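Local coordinates for amidase, hydantoinase/carbamoylase family (PDB 5I4M), which probably hydrolyses the carbamoyl group from N-carbamoyl-L-amino acids, using two zinc ions per subunit, as a member of the peptidase M20 family, at residues 38-42 / 61-65; 73-77 / 86-90; 238-243 / 335-339; 283-289 / 302-308; 346-351 / 381-386. All coordinates share one frame; numbering follows the deposited sequence.

Contact 1: residues 38-42 / 61-65; sequences EVAKI and AARDL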
# COMPACT_ATOMS: atom_id res chain seq x y z
N GLU A 38 -29.63 14.41 -3.95
CA GLU A 38 -30.20 13.25 -3.27
C GLU A 38 -29.30 12.02 -3.45
O GLU A 38 -28.96 11.34 -2.48
CB GLU A 38 -31.61 12.99 -3.81
CG GLU A 38 -32.48 12.19 -2.91
CD GLU A 38 -32.78 12.90 -1.60
OE1 GLU A 38 -33.08 14.12 -1.62
OE2 GLU A 38 -32.70 12.24 -0.55
N VAL A 39 -28.89 11.74 -4.69
CA VAL A 39 -28.00 10.60 -4.90
C VAL A 39 -26.63 10.83 -4.28
O VAL A 39 -25.94 9.87 -3.88
CB VAL A 39 -27.89 10.27 -6.40
CG1 VAL A 39 -27.00 9.06 -6.59
CG2 VAL A 39 -29.26 10.01 -6.98
N ALA A 40 -26.20 12.09 -4.14
CA ALA A 40 -24.92 12.36 -3.49
C ALA A 40 -24.87 11.89 -2.04
O ALA A 40 -23.78 11.75 -1.49
CB ALA A 40 -24.60 13.86 -3.55
N LYS A 41 -26.03 11.67 -1.40
CA LYS A 41 -26.02 11.14 -0.03
C LYS A 41 -25.54 9.70 0.03
O LYS A 41 -25.11 9.24 1.10
CB LYS A 41 -27.42 11.22 0.57
CG LYS A 41 -28.01 12.60 0.60
CD LYS A 41 -29.48 12.53 1.01
CE LYS A 41 -30.02 13.91 1.28
NZ LYS A 41 -31.49 13.87 1.54
N ILE A 42 -25.62 8.96 -1.07
CA ILE A 42 -25.33 7.53 -1.08
C ILE A 42 -23.82 7.37 -1.21
O ILE A 42 -23.26 7.48 -2.30
CB ILE A 42 -26.09 6.82 -2.21
CG1 ILE A 42 -27.59 7.06 -2.05
CG2 ILE A 42 -25.76 5.31 -2.21
CD1 ILE A 42 -28.41 6.44 -3.16
N ALA A 61 -27.50 0.57 -3.88
CA ALA A 61 -28.56 1.48 -3.45
C ALA A 61 -28.81 2.59 -4.47
O ALA A 61 -29.96 2.96 -4.72
CB ALA A 61 -28.24 2.06 -2.07
N ALA A 62 -27.74 3.12 -5.07
CA ALA A 62 -27.95 4.15 -6.09
C ALA A 62 -28.71 3.58 -7.29
O ALA A 62 -29.62 4.23 -7.83
CB ALA A 62 -26.62 4.75 -6.55
N ARG A 63 -28.32 2.38 -7.75
CA ARG A 63 -29.06 1.70 -8.80
C ARG A 63 -30.52 1.51 -8.43
O ARG A 63 -31.43 1.85 -9.21
CB ARG A 63 -28.42 0.34 -9.10
CG ARG A 63 -27.03 0.41 -9.72
CD ARG A 63 -26.28 -0.91 -9.48
NE ARG A 63 -25.11 -0.97 -10.35
CZ ARG A 63 -25.06 -1.61 -11.51
NH1 ARG A 63 -26.10 -2.31 -11.96
NH2 ARG A 63 -23.94 -1.56 -12.23
N ASP A 64 -30.78 0.92 -7.25
CA ASP A 64 -32.16 0.69 -6.83
C ASP A 64 -32.97 1.98 -6.84
O ASP A 64 -34.13 2.00 -7.27
CB ASP A 64 -32.19 0.09 -5.41
CG ASP A 64 -31.67 -1.33 -5.34
OD1 ASP A 64 -31.43 -1.98 -6.38
OD2 ASP A 64 -31.52 -1.82 -4.19
N LEU A 65 -32.38 3.06 -6.33
CA LEU A 65 -33.11 4.31 -6.19
C LEU A 65 -33.49 4.86 -7.56
O LEU A 65 -34.65 5.24 -7.79
CB LEU A 65 -32.26 5.32 -5.42
CG LEU A 65 -32.85 6.72 -5.23
CD1 LEU A 65 -34.11 6.70 -4.38
CD2 LEU A 65 -31.81 7.65 -4.61

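Contact 2: residues 73-77 / 86-90; sequences AGCTV and FMRRA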
# COMPACT_ATOMS: atom_id res chain seq x y z
N ALA A 73 -41.49 7.16 -13.64
CA ALA A 73 -41.62 8.00 -14.82
C ALA A 73 -42.07 7.20 -16.04
O ALA A 73 -41.91 7.68 -17.17
CB ALA A 73 -40.30 8.72 -15.11
N GLY A 74 -42.61 6.00 -15.84
CA GLY A 74 -43.17 5.22 -16.93
C GLY A 74 -42.18 4.39 -17.72
O GLY A 74 -42.51 3.95 -18.83
N CYS A 75 -40.97 4.16 -17.21
CA CYS A 75 -39.99 3.35 -17.90
C CYS A 75 -40.16 1.87 -17.58
O CYS A 75 -40.54 1.50 -16.47
CB CYS A 75 -38.57 3.77 -17.52
SG CYS A 75 -38.14 5.41 -18.05
N THR A 76 -39.86 1.04 -18.57
CA THR A 76 -39.66 -0.39 -18.37
C THR A 76 -38.17 -0.64 -18.23
O THR A 76 -37.35 0.01 -18.88
CB THR A 76 -40.25 -1.20 -19.52
OG1 THR A 76 -39.74 -0.72 -20.77
CG2 THR A 76 -41.76 -1.05 -19.54
N VAL A 77 -37.80 -1.57 -17.35
CA VAL A 77 -36.41 -1.73 -16.95
C VAL A 77 -35.96 -3.16 -17.26
O VAL A 77 -36.68 -4.12 -16.95
CB VAL A 77 -36.21 -1.40 -15.46
CG1 VAL A 77 -34.73 -1.50 -15.10
CG2 VAL A 77 -36.72 0.01 -15.18
N PHE A 86 -31.08 -0.77 -18.21
CA PHE A 86 -31.69 -0.08 -19.33
C PHE A 86 -33.10 0.36 -18.94
O PHE A 86 -33.98 -0.47 -18.71
CB PHE A 86 -31.71 -0.98 -20.57
CG PHE A 86 -30.33 -1.42 -20.98
CD1 PHE A 86 -29.74 -2.55 -20.42
CD2 PHE A 86 -29.61 -0.68 -21.90
CE1 PHE A 86 -28.46 -2.94 -20.79
CE2 PHE A 86 -28.32 -1.06 -22.27
CZ PHE A 86 -27.75 -2.19 -21.73
N MET A 87 -33.30 1.67 -18.86
CA MET A 87 -34.57 2.26 -18.50
C MET A 87 -35.17 2.88 -19.75
O MET A 87 -34.64 3.87 -20.28
CB MET A 87 -34.38 3.28 -17.38
CG MET A 87 -33.89 2.65 -16.08
SD MET A 87 -33.01 3.77 -14.95
CE MET A 87 -31.35 3.73 -15.64
N ARG A 88 -36.26 2.29 -20.24
CA ARG A 88 -36.75 2.53 -21.59
C ARG A 88 -38.08 3.29 -21.56
O ARG A 88 -39.03 2.86 -20.89
CB ARG A 88 -36.93 1.21 -22.33
CG ARG A 88 -37.50 1.30 -23.72
CD ARG A 88 -37.44 -0.08 -24.34
NE ARG A 88 -38.14 -0.17 -25.62
CZ ARG A 88 -37.53 -0.20 -26.80
NH1 ARG A 88 -36.20 -0.13 -26.89
NH2 ARG A 88 -38.27 -0.31 -27.90
N ARG A 89 -38.15 4.38 -22.32
CA ARG A 89 -39.40 5.11 -22.55
C ARG A 89 -39.87 4.80 -23.97
O ARG A 89 -39.20 5.17 -24.94
CB ARG A 89 -39.21 6.61 -22.35
CG ARG A 89 -40.50 7.44 -22.51
CD ARG A 89 -40.20 8.93 -22.43
NE ARG A 89 -41.39 9.78 -22.31
CZ ARG A 89 -42.03 10.33 -23.33
NH1 ARG A 89 -41.62 10.12 -24.58
NH2 ARG A 89 -43.09 11.10 -23.10
N ALA A 90 -41.02 4.14 -24.09
CA ALA A 90 -41.51 3.69 -25.38
C ALA A 90 -41.61 4.85 -26.38
O ALA A 90 -41.90 5.99 -26.01
CB ALA A 90 -42.89 3.04 -25.23
O HOH W 1 -42.39 3.19 -21.71
O HOH W 2 -40.97 0.70 -22.42

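Contact 3: residues 238-243 / 335-339; sequences EITFTG and GLDTA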
# COMPACT_ATOMS: atom_id res chain seq x y z
N GLU A 238 -0.19 -3.11 -15.70
CA GLU A 238 0.12 -3.64 -14.38
C GLU A 238 1.54 -4.18 -14.41
O GLU A 238 1.90 -4.96 -15.30
CB GLU A 238 -0.87 -4.74 -13.97
CG GLU A 238 -2.28 -4.20 -13.68
CD GLU A 238 -3.27 -5.27 -13.26
OE1 GLU A 238 -4.41 -4.91 -12.88
OE2 GLU A 238 -2.93 -6.48 -13.29
N ILE A 239 2.36 -3.76 -13.45
CA ILE A 239 3.75 -4.18 -13.38
C ILE A 239 4.02 -4.70 -11.98
O ILE A 239 3.68 -4.04 -11.00
CB ILE A 239 4.71 -3.02 -13.71
CG1 ILE A 239 4.50 -2.54 -15.14
CG2 ILE A 239 6.16 -3.48 -13.54
CD1 ILE A 239 5.26 -1.27 -15.49
N THR A 240 4.62 -5.89 -11.89
CA THR A 240 5.15 -6.37 -10.63
C THR A 240 6.66 -6.53 -10.79
O THR A 240 7.12 -7.22 -11.70
CB THR A 240 4.51 -7.70 -10.21
OG1 THR A 240 3.11 -7.51 -9.99
CG2 THR A 240 5.15 -8.21 -8.92
N PHE A 241 7.42 -5.85 -9.93
CA PHE A 241 8.85 -6.09 -9.78
C PHE A 241 9.05 -7.08 -8.65
O PHE A 241 8.47 -6.93 -7.57
CB PHE A 241 9.60 -4.81 -9.43
CG PHE A 241 9.93 -3.93 -10.60
CD1 PHE A 241 10.25 -4.47 -11.83
CD2 PHE A 241 9.96 -2.55 -10.44
CE1 PHE A 241 10.58 -3.64 -12.90
CE2 PHE A 241 10.29 -1.73 -11.50
CZ PHE A 241 10.60 -2.27 -12.74
N THR A 242 9.92 -8.07 -8.86
CA THR A 242 10.32 -8.97 -7.79
C THR A 242 11.82 -8.85 -7.57
O THR A 242 12.60 -9.03 -8.51
CB THR A 242 9.92 -10.41 -8.10
OG1 THR A 242 8.51 -10.48 -8.34
CG2 THR A 242 10.28 -11.30 -6.91
N GLY A 243 12.21 -8.52 -6.34
CA GLY A 243 13.61 -8.53 -5.95
C GLY A 243 13.82 -9.55 -4.85
O GLY A 243 13.39 -10.70 -4.97
N GLY A 335 18.53 -5.69 -10.90
CA GLY A 335 18.44 -7.13 -10.80
C GLY A 335 17.06 -7.58 -10.37
O GLY A 335 16.92 -8.53 -9.58
N LEU A 336 16.03 -6.92 -10.87
CA LEU A 336 14.66 -7.29 -10.59
C LEU A 336 14.10 -8.15 -11.72
O LEU A 336 14.49 -8.00 -12.88
CB LEU A 336 13.80 -6.04 -10.42
CG LEU A 336 14.26 -5.03 -9.38
CD1 LEU A 336 13.43 -3.74 -9.46
CD2 LEU A 336 14.17 -5.63 -7.98
N ASP A 337 13.19 -9.07 -11.36
CA ASP A 337 12.35 -9.75 -12.34
C ASP A 337 11.13 -8.88 -12.62
O ASP A 337 10.61 -8.23 -11.72
CB ASP A 337 11.90 -11.12 -11.82
CG ASP A 337 13.05 -12.10 -11.68
OD1 ASP A 337 14.06 -11.95 -12.41
OD2 ASP A 337 12.95 -13.02 -10.85
N THR A 338 10.68 -8.86 -13.88
CA THR A 338 9.60 -7.97 -14.29
C THR A 338 8.44 -8.77 -14.86
O THR A 338 8.64 -9.59 -15.77
CB THR A 338 10.05 -6.97 -15.34
OG1 THR A 338 11.17 -6.23 -14.83
CG2 THR A 338 8.92 -6.00 -15.66
N ALA A 339 7.24 -8.51 -14.35
CA ALA A 339 6.01 -8.98 -14.97
C ALA A 339 5.26 -7.73 -15.41
O ALA A 339 4.80 -6.96 -14.57
CB ALA A 339 5.18 -9.81 -13.99
O HOH W 3 14.40 -11.96 -7.91

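Contact 4: residues 283-289 / 302-308; sequences ATVGMMQ and VFFTVDF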
# COMPACT_ATOMS: atom_id res chain seq x y z
N ALA A 283 0.31 10.87 -18.07
CA ALA A 283 0.99 9.69 -17.55
C ALA A 283 0.98 9.73 -16.03
O ALA A 283 1.37 10.74 -15.44
CB ALA A 283 2.44 9.60 -18.06
N THR A 284 0.58 8.61 -15.42
CA THR A 284 0.34 8.55 -13.98
C THR A 284 0.61 7.15 -13.46
O THR A 284 0.27 6.16 -14.11
CB THR A 284 -1.12 8.90 -13.63
OG1 THR A 284 -1.58 9.95 -14.48
CG2 THR A 284 -1.24 9.34 -12.15
N VAL A 285 1.21 7.06 -12.27
CA VAL A 285 1.18 5.85 -11.46
C VAL A 285 0.26 6.14 -10.29
O VAL A 285 0.59 6.96 -9.42
CB VAL A 285 2.58 5.44 -10.98
CG1 VAL A 285 2.49 4.27 -10.00
CG2 VAL A 285 3.45 5.06 -12.17
N GLY A 286 -0.90 5.49 -10.26
CA GLY A 286 -1.90 5.81 -9.25
C GLY A 286 -2.03 4.77 -8.16
O GLY A 286 -2.56 5.06 -7.08
N MET A 287 -1.56 3.56 -8.41
CA MET A 287 -1.78 2.44 -7.50
C MET A 287 -0.46 1.70 -7.30
O MET A 287 0.24 1.40 -8.27
CB MET A 287 -2.86 1.50 -8.04
CG MET A 287 -3.16 0.31 -7.14
SD MET A 287 -4.35 -0.77 -7.93
CE MET A 287 -4.50 -2.06 -6.69
N MET A 288 -0.14 1.40 -6.04
CA MET A 288 1.11 0.73 -5.71
C MET A 288 0.87 -0.10 -4.46
O MET A 288 0.24 0.37 -3.51
CB MET A 288 2.24 1.74 -5.46
CG MET A 288 3.58 1.05 -5.17
SD MET A 288 5.00 2.16 -5.10
CE MET A 288 5.19 2.55 -6.84
N GLN A 289 1.37 -1.34 -4.47
CA GLN A 289 1.28 -2.24 -3.32
C GLN A 289 2.68 -2.79 -3.03
O GLN A 289 3.25 -3.47 -3.89
CB GLN A 289 0.31 -3.41 -3.58
CG GLN A 289 -1.17 -3.04 -3.84
CD GLN A 289 -2.00 -4.23 -4.37
OE1 GLN A 289 -1.50 -5.06 -5.12
NE2 GLN A 289 -3.26 -4.32 -3.96
N VAL A 302 6.93 -5.40 -5.55
CA VAL A 302 6.07 -4.22 -5.63
C VAL A 302 5.21 -4.35 -6.88
O VAL A 302 5.72 -4.56 -7.99
CB VAL A 302 6.85 -2.89 -5.64
CG1 VAL A 302 5.87 -1.71 -5.80
CG2 VAL A 302 7.68 -2.74 -4.36
N PHE A 303 3.90 -4.23 -6.69
CA PHE A 303 2.93 -4.14 -7.78
C PHE A 303 2.56 -2.68 -7.97
O PHE A 303 2.36 -1.95 -6.99
CB PHE A 303 1.68 -4.96 -7.43
CG PHE A 303 0.49 -4.69 -8.33
CD1 PHE A 303 -0.42 -3.67 -8.03
CD2 PHE A 303 0.26 -5.48 -9.45
CE1 PHE A 303 -1.52 -3.43 -8.86
CE2 PHE A 303 -0.85 -5.25 -10.27
CZ PHE A 303 -1.73 -4.22 -9.97
N PHE A 304 2.45 -2.24 -9.23
CA PHE A 304 1.97 -0.88 -9.46
C PHE A 304 1.37 -0.78 -10.86
O PHE A 304 1.55 -1.67 -11.70
CB PHE A 304 3.08 0.17 -9.25
CG PHE A 304 4.26 0.00 -10.17
CD1 PHE A 304 5.26 -0.91 -9.88
CD2 PHE A 304 4.36 0.77 -11.31
CE1 PHE A 304 6.35 -1.06 -10.73
CE2 PHE A 304 5.44 0.62 -12.16
CZ PHE A 304 6.43 -0.30 -11.87
N THR A 305 0.65 0.31 -11.08
CA THR A 305 -0.08 0.54 -12.33
C THR A 305 0.53 1.69 -13.10
O THR A 305 1.16 2.59 -12.52
CB THR A 305 -1.56 0.83 -12.06
OG1 THR A 305 -1.68 2.01 -11.25
CG2 THR A 305 -2.21 -0.34 -11.35
N VAL A 306 0.35 1.67 -14.41
CA VAL A 306 0.72 2.79 -15.26
C VAL A 306 -0.48 3.17 -16.10
O VAL A 306 -1.19 2.29 -16.60
CB VAL A 306 1.94 2.47 -16.14
CG1 VAL A 306 2.29 3.67 -17.02
CG2 VAL A 306 3.11 2.12 -15.26
N ASP A 307 -0.71 4.47 -16.22
CA ASP A 307 -1.83 5.05 -16.95
C ASP A 307 -1.23 6.00 -17.97
O ASP A 307 -0.59 6.99 -17.59
CB ASP A 307 -2.77 5.78 -15.97
CG ASP A 307 -3.99 6.41 -16.64
OD1 ASP A 307 -3.84 7.20 -17.59
OD2 ASP A 307 -5.10 6.14 -16.15
N PHE A 308 -1.40 5.69 -19.26
CA PHE A 308 -0.91 6.51 -20.36
C PHE A 308 -2.08 6.94 -21.23
O PHE A 308 -2.95 6.13 -21.54
CB PHE A 308 0.06 5.74 -21.29
CG PHE A 308 1.50 5.65 -20.82
CD1 PHE A 308 2.01 6.50 -19.85
CD2 PHE A 308 2.34 4.72 -21.40
CE1 PHE A 308 3.35 6.40 -19.47
CE2 PHE A 308 3.68 4.62 -21.03
CZ PHE A 308 4.18 5.46 -20.07
O HOH W 4 -1.85 4.34 -12.70
O HOH W 5 -2.32 9.35 -17.03

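Contact 5: residues 346-351 / 381-386; sequences YAPIAF and ACYLAQ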
# COMPACT_ATOMS: atom_id res chain seq x y z
N TYR A 346 -7.34 1.34 -25.89
CA TYR A 346 -8.19 1.69 -27.01
C TYR A 346 -7.63 2.91 -27.71
O TYR A 346 -7.06 3.81 -27.07
CB TYR A 346 -9.66 1.91 -26.59
CG TYR A 346 -9.93 3.08 -25.67
CD1 TYR A 346 -10.22 4.35 -26.19
CD2 TYR A 346 -9.95 2.91 -24.29
CE1 TYR A 346 -10.49 5.42 -25.35
CE2 TYR A 346 -10.22 3.97 -23.44
CZ TYR A 346 -10.49 5.22 -23.97
OH TYR A 346 -10.76 6.26 -23.12
N ALA A 347 -7.77 2.92 -29.03
CA ALA A 347 -7.27 4.02 -29.82
C ALA A 347 -8.13 5.26 -29.61
O ALA A 347 -9.31 5.15 -29.27
CB ALA A 347 -7.26 3.64 -31.29
N PRO A 348 -7.56 6.45 -29.80
CA PRO A 348 -8.39 7.66 -29.88
C PRO A 348 -9.52 7.45 -30.87
O PRO A 348 -9.36 6.76 -31.89
CB PRO A 348 -7.42 8.74 -30.38
CG PRO A 348 -6.05 8.20 -30.07
CD PRO A 348 -6.16 6.71 -30.18
N ILE A 349 -10.68 8.02 -30.58
CA ILE A 349 -11.85 7.76 -31.41
C ILE A 349 -12.54 9.08 -31.70
O ILE A 349 -12.60 9.97 -30.85
CB ILE A 349 -12.80 6.74 -30.74
CG1 ILE A 349 -13.97 6.39 -31.67
CG2 ILE A 349 -13.30 7.24 -29.40
CD1 ILE A 349 -14.59 5.05 -31.35
N ALA A 350 -13.02 9.22 -32.94
CA ALA A 350 -13.78 10.38 -33.36
C ALA A 350 -15.26 10.07 -33.21
O ALA A 350 -15.72 8.99 -33.59
CB ALA A 350 -13.45 10.73 -34.82
N PHE A 351 -16.01 11.01 -32.65
CA PHE A 351 -17.43 10.78 -32.48
C PHE A 351 -18.16 11.06 -33.79
O PHE A 351 -17.60 11.64 -34.73
CB PHE A 351 -17.96 11.63 -31.33
CG PHE A 351 -17.58 11.08 -29.97
CD1 PHE A 351 -17.97 9.81 -29.59
CD2 PHE A 351 -16.80 11.83 -29.09
CE1 PHE A 351 -17.60 9.28 -28.34
CE2 PHE A 351 -16.43 11.32 -27.85
CZ PHE A 351 -16.84 10.05 -27.47
N ALA A 381 -19.48 6.05 -23.62
CA ALA A 381 -19.73 6.52 -24.98
C ALA A 381 -18.59 6.18 -25.94
O ALA A 381 -18.83 6.01 -27.14
CB ALA A 381 -19.97 8.03 -24.98
N CYS A 382 -17.35 6.08 -25.45
CA CYS A 382 -16.24 5.74 -26.35
C CYS A 382 -16.42 4.36 -26.95
O CYS A 382 -16.06 4.13 -28.11
CB CYS A 382 -14.90 5.81 -25.62
SG CYS A 382 -14.55 7.45 -24.90
N TYR A 383 -16.98 3.42 -26.19
CA TYR A 383 -17.26 2.10 -26.75
C TYR A 383 -18.55 2.08 -27.54
O TYR A 383 -18.63 1.41 -28.58
CB TYR A 383 -17.28 1.06 -25.62
CG TYR A 383 -15.89 0.57 -25.26
CD1 TYR A 383 -14.95 0.28 -26.24
CD2 TYR A 383 -15.52 0.39 -23.92
CE1 TYR A 383 -13.68 -0.19 -25.91
CE2 TYR A 383 -14.25 -0.07 -23.59
CZ TYR A 383 -13.34 -0.35 -24.58
OH TYR A 383 -12.08 -0.82 -24.24
N LEU A 384 -19.57 2.82 -27.11
CA LEU A 384 -20.80 2.88 -27.90
C LEU A 384 -20.53 3.42 -29.29
O LEU A 384 -21.20 3.01 -30.25
CB LEU A 384 -21.84 3.74 -27.20
CG LEU A 384 -22.27 3.20 -25.84
CD1 LEU A 384 -23.37 4.08 -25.24
CD2 LEU A 384 -22.74 1.77 -25.99
N ALA A 385 -19.56 4.32 -29.42
CA ALA A 385 -19.25 4.89 -30.73
C ALA A 385 -18.81 3.84 -31.74
O ALA A 385 -18.91 4.08 -32.94
CB ALA A 385 -18.16 5.96 -30.61
N GLN A 386 -18.34 2.68 -31.28
CA GLN A 386 -17.93 1.63 -32.20
C GLN A 386 -19.11 0.91 -32.83
O GLN A 386 -18.94 0.25 -33.86
CB GLN A 386 -17.04 0.61 -31.47
CG GLN A 386 -15.72 1.19 -30.93
CD GLN A 386 -14.74 0.10 -30.53
OE1 GLN A 386 -14.85 -1.04 -30.99
NE2 GLN A 386 -13.78 0.44 -29.68

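Contact 1: residues 38-42 / 61-65
Ile42 meets the flank of helix 57-72 end-on, its CD1 coming to 3.7 Å from Ala62 CA and so resting against the helix backbone more than on any long side chain. The same methyl is 4.2 Å from Ala62 CB, and beside it lies Leu65, whose CD2 is 3.9 Å from Ile42 CD1. The reach comes from the chain shape: CG1 stands beside the backbone N (chi1 -57°) and the rest runs out extended (chi2 177°). The other branch of the isoleucine, CG2, lies 4.1 Å from the CB of Ala61, the residue just before Ala62. Val39 adds a looser second layer, with CG2 at 4.2 Å from Leu65 CD2 and CG1 at 4.3 Å from Ala62 CB. Val39 and Ile42 are the ends of a type I beta turn, closed by the 3.0 Å hydrogen bond from Ile42 N to Val39 O, and this brings both side chains to the same helix. Within 38-42, Lys41 NZ makes a salt bridge with Glu38 OE2, 2.9 Å long and approaching from above the carboxylate plane. Further out, Val39 also packs on Trp69 and on Ile117 and Leu121 of helix 117-132, Ile42 touches Leu58, and Arg52 NH1 hydrogen-bonds Ile42 O. No hydrogen bond or salt bridge crosses between 38-42 and 61-65. The two are joined by apolar contacts alone, and the small Ala61 and Ala62 are consistent with the close approach of the branched side chains to the helix surface.

Contact 2: residues 73-77 / 86-90
Thr76 and Arg88 form an antiparallel hydrogen-bonded pair, with Thr76 N to Arg88 O at 3.1 Å and Arg88 N to Thr76 O at 2.9 Å, and the next pair, Val77 with Met87, is non-hydrogen-bonded. On the face carrying Val77 and Met87 the two side chains run side by side, and Val77 CG2 is 4.0 Å from Met87 CG. Beyond that carbon the methionine bends at its last torsion (chi3 -83°), and the thioether turns off from Val77 toward helix 57-72, where Met87 packs on Ile66 and Ala70. Cys75 joins this apolar layer, its CB 4.2 Å from Met87 CB. Thr76 and Arg88 lie together on the other face, where OG1 of the threonine is 3.7 Å from Arg88 CB. The arginine chain is extended from CG to NE and leaves the pair to form a salt bridge with Glu142. Two waters line the end of the ladder. One accepts from Ala90 N at 2.9 Å and donates to Gly74 O at 3.0 Å. The other lies beside Thr76 OG1 and donates to Arg88 O, which also accepts from Thr76 N and, weakly, from the first water. Gly74, at positive phi, is the C-prime residue of a Schellman motif ending helix 57-72. Met87 lies about 11 Å, side chain to side chain, from the zinc ligand His104. The chain thus passes from helix end straight into a beta hairpin, strands 76-79 and 85-89, whose second strand pairs on its other side with 141-145.

Contact 3: residues 238-243 / 335-339
Phe241 lies against Leu336, just before the neighbouring antiparallel strand, and Thr338 within it, and its side chain meets them in turn. Its CB is 4.0 Å from Leu336 CD1. With CG beside the backbone N (chi1 -82°), the ring slides under that methyl, Leu336 CD1, which lies 3.7 Å from Phe241 CG and covers one face near the rim. CD2 is under the same methyl, 3.8 Å from Leu336 CD1. The result is a CH-pi contact, Leu336 CD1 standing 3.9 Å from the Phe241 ring centroid and 21° off the normal, the two side chains crossing at about a right angle. Phe241 CD1 lies 3.8 Å from Asp337 O, which sits at the ring edge. CE1, further along the same edge, comes to 3.3 Å from Thr338 OG1, which lies near the ring plane. The ring also packs on Ala331 of helix 313-334 and on Ala259 and Val266 of helix 259-276. Leu336 CD2 in turn lies 3.6 Å from Gly243 CA. Paired backbone hydrogen bonds tie Thr240 to Ala339 and Thr242 to Asp337. On the face opposite Phe241, Glu238 OE1 forms a salt bridge with Arg295 of the second subunit. The arrangement is that of the M20 dimerisation domain, an antiparallel sheet with helices 259-276 and 313-334 packed against the face bearing Phe241.

Contact 4: residues 283-289 / 302-308
The beta hairpin of strands 282-291 and 297-310, in the M20 dimerisation domain, is held here by two ladders, Thr284 with Asp307 and Gln289 with Phe303, whose register shifts by one residue between them. At the irregularity Thr305 N donates to Met287 O at 3.0 Å. Its hydroxyl, set between backbone N and carbonyl carbon (chi1 60°), accepts a weak bond from Met287 N, and OG1 donates to a water at 2.7 Å. That water also accepts from Gly286 N (2.9 Å) and donates to Thr284 O, linking the two strands where the register shifts. Met287, extended throughout, brings SD to the edge of the Phe303 ring in its plane, a Met-aromatic contact 5.4 Å from the centroid. Gln289 OE1 approaches the ring obliquely, 3.4 Å from Phe303 CD1. Ala283 CB touches the Phe308 edge, 3.6 Å from CD1. Thr284 OG1 hydrogen-bonds Arg256 and Met288 N hydrogen-bonds Asn293, both of the second subunit, while Asp307 forms a salt bridge with Arg309, which binds 3-phosphoglycerate. Strand 297-310 pairs on its other side with 225-242, and Val302 and Phe304 lie on helix 259-276, Val306 and Phe308 on helix 313-334.

Contact 5: residues 346-351 / 381-386
Phe351 turns the edge of its ring to helix 380-384: Ala381 O lies in the ring plane, 3.7 Å from CE1. Ala385 CB comes obliquely to the same ring, 4.0 Å from Phe351 CD1. A second aromatic group, Tyr346, meets Tyr383 at a slant, the ring planes 57° apart and the centroids separated by 6.0 Å. Cys382 SG also approaches Tyr346 obliquely, a sulfur-aromatic contact 5.5 Å from the ring centroid. At an edge of the Tyr383 ring, in its plane, lies Gln386 NE2 of the same segment. Between these rings, Ile349 fills the middle of the contact with its longer branch. CG1 is anti to the backbone N (chi1 -175°), and CD1 reaches 3.7 Å from Cys382 O. The same methyl, Ile349 CD1, is 3.8 Å from Ala385 CB and also touches Gln386 CG. Outside the pair, Ala381 N hydrogen-bonds Glu209 OE1. The strand end at 346-351 also pairs with 225-242, while Ala381 and Phe351 rest on strand 390-395. No hydrogen bond links 346-351 to 381-386. This is a strand-to-helix interface beside the bound 3-phosphoglycerate: Tyr346 OH is hydrogen-bonded to Gln234, a residue that binds it.

Overall arrangement
Contact 1 and contact 2 follow each other along the chain through helix 57-72 and strand 76-79, their centres 18 Å apart in what is probably the zinc-binding domain. Contacts 3 and 4, centres 13 Å apart, lie in the dimerisation region. Strand 225-242 of contact 3 is the neighbour of strand 297-310 of contact 4, the two contacts touch there, and contact 4 falls in sequence between the two halves of contact 3. Contact 5 comes last, sharing strand 337-350 with contact 3, 33 Å away between centres; this strand runs toward the phosphoglycerate pocket. Contacts 2 and 3, 49 Å apart between centres, lie on opposite sides of the chain's centre, reflecting the elongated two-part subunit.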